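Side-chain contact in maleylpyruvate isomerase (Ralstonia sp., PDB 2V6K), which catalyses the glutathione-dependent isomerisation of maleylpyruvate to fumarylpyruvate in naphthalene degradation, as a homodimeric zeta-class glutathione transferase: residues V54-L57 and Q62-I65. Numbering follows the deposited sequence.
Sequences VPAL and QVLI. With TGG (gamma-glutamyl-S-(1,2-dicarboxyethyl)cysteinylglycine), chain C.
Backbone N and O of Leu57 and Leu64 pair in two hydrogen bonds, one in the plane of the accepting carbonyl and one from above it, while the leucine side chains lie on one face of the sheet and Ala56, with Ile65, on the other. Leu57 N donates to Leu64 O in the carbonyl plane (2.9 Å); Leu64 N reaches Leu57 O at 2.8 Å from above that carbonyl's plane. Ala56 CB touches Val63 CG1 at 3.9 Å, a methyl set anti to the backbone N (chi1 -176°). At the turn end, Gln62 folds back so that OE1 takes the N-H of Val63 on a lone pair.

At the other end the chain passes through the cis peptide before Pro55, a hallmark of the thioredoxin-like glutathione transferase domain, and Val54 pairs with the glutathione conjugate as another strand would: its N donates to TGG OC2 (2.8 Å) and its O accepts from TGG NN2 (2.8 Å). Val54 CG2 lies against the same OC2 at 3.4 Å.

Strands 56-58 and 63-65 form the antiparallel hairpin of the sheet. Strand 4-7 borders the first, the leucines pack on Ile70 of helix 67-77, and on the second subunit Gln92 NE2 is hydrogen-bonded to Ile65 O and Arg93 NH1 to Val63 O.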
# COMPACT_ATOMS: atom_id res chain seq x y z
N VAL A 54 -0.31 -8.03 -11.78
CA VAL A 54 -1.62 -8.64 -11.52
C VAL A 54 -2.04 -8.42 -10.07
O VAL A 54 -1.19 -8.25 -9.19
CB VAL A 54 -1.66 -10.15 -11.91
CG1 VAL A 54 -1.42 -10.33 -13.42
CG2 VAL A 54 -0.67 -10.97 -11.08
N PRO A 55 -3.36 -8.42 -9.79
CA PRO A 55 -4.48 -8.64 -10.70
C PRO A 55 -4.98 -7.38 -11.41
O PRO A 55 -4.67 -6.26 -10.99
CB PRO A 55 -5.56 -9.16 -9.76
CG PRO A 55 -5.32 -8.37 -8.50
CD PRO A 55 -3.81 -8.25 -8.40
N ALA A 56 -5.75 -7.61 -12.47
CA ALA A 56 -6.58 -6.58 -13.08
C ALA A 56 -7.96 -7.18 -13.23
O ALA A 56 -8.10 -8.37 -13.50
CB ALA A 56 -6.02 -6.15 -14.42
N LEU A 57 -8.98 -6.35 -13.04
CA LEU A 57 -10.36 -6.82 -13.09
C LEU A 57 -11.12 -6.05 -14.16
O LEU A 57 -11.35 -4.84 -14.02
CB LEU A 57 -11.02 -6.66 -11.72
CG LEU A 57 -12.44 -7.21 -11.56
CD1 LEU A 57 -12.47 -8.73 -11.73
CD2 LEU A 57 -13.02 -6.82 -10.21
N GLN A 62 -14.92 -1.44 -17.90
CA GLN A 62 -13.54 -0.95 -17.84
C GLN A 62 -12.64 -1.90 -17.05
O GLN A 62 -13.13 -2.79 -16.36
CB GLN A 62 -13.49 0.47 -17.26
CG GLN A 62 -12.12 1.18 -17.33
CD GLN A 62 -11.52 1.23 -18.72
OE1 GLN A 62 -10.90 0.26 -19.17
NE2 GLN A 62 -11.68 2.36 -19.40
N VAL A 63 -11.33 -1.71 -17.19
CA VAL A 63 -10.34 -2.51 -16.48
C VAL A 63 -9.84 -1.78 -15.23
O VAL A 63 -9.26 -0.69 -15.31
CB VAL A 63 -9.13 -2.90 -17.37
CG1 VAL A 63 -8.18 -3.81 -16.62
CG2 VAL A 63 -9.61 -3.58 -18.65
N LEU A 64 -10.08 -2.40 -14.08
CA LEU A 64 -9.65 -1.87 -12.80
C LEU A 64 -8.32 -2.47 -12.42
O LEU A 64 -8.08 -3.66 -12.64
CB LEU A 64 -10.66 -2.20 -11.72
CG LEU A 64 -12.13 -1.83 -11.95
CD1 LEU A 64 -12.93 -2.18 -10.72
CD2 LEU A 64 -12.30 -0.36 -12.30
N ILE A 65 -7.45 -1.64 -11.85
CA ILE A 65 -6.17 -2.12 -11.33
C ILE A 65 -6.04 -1.75 -9.86
O ILE A 65 -6.86 -0.99 -9.32
CB ILE A 65 -4.97 -1.58 -12.14
CG1 ILE A 65 -4.81 -0.06 -11.97
CG2 ILE A 65 -5.11 -1.97 -13.61
CD1 ILE A 65 -3.44 0.47 -12.39
OC1 TGG C . -2.06 -4.79 -4.97
CO1 TGG C . -1.82 -4.51 -6.16
OT1 TGG C . -2.57 -4.79 -7.11
CA1 TGG C . -0.54 -3.76 -6.44
NN1 TGG C . -0.27 -2.81 -5.37
CB1 TGG C . 0.64 -4.72 -6.53
CG1 TGG C . 0.49 -5.67 -7.71
CD1 TGG C . 1.75 -6.46 -8.05
OE1 TGG C . 2.77 -6.41 -7.09
NN2 TGG C . 1.41 -7.81 -8.38
CA2 TGG C . 2.37 -8.88 -8.40
CO2 TGG C . 3.02 -8.75 -9.77
OC2 TGG C . 2.16 -9.04 -10.84
NN3 TGG C . 4.32 -9.33 -9.88
CA3 TGG C . 4.93 -9.46 -11.19
CO3 TGG C . 6.36 -9.00 -11.12
OC3 TGG C . 6.82 -8.58 -10.04
OT3 TGG C . 7.02 -9.07 -12.18
CB2 TGG C . 1.52 -10.11 -8.12
SG2 TGG C . 2.30 -11.66 -8.36
CD2 TGG C . 3.54 -11.91 -7.14
CE2 TGG C . 2.90 -12.19 -5.80
OE2 TGG C . 2.92 -13.34 -5.31
OF2 TGG C . 2.34 -11.24 -5.20
CF2 TGG C . 4.35 -13.10 -7.67
CH2 TGG C . 5.60 -13.39 -6.88
OI2 TGG C . 6.04 -12.54 -6.09
OJ2 TGG C . 6.15 -14.51 -7.06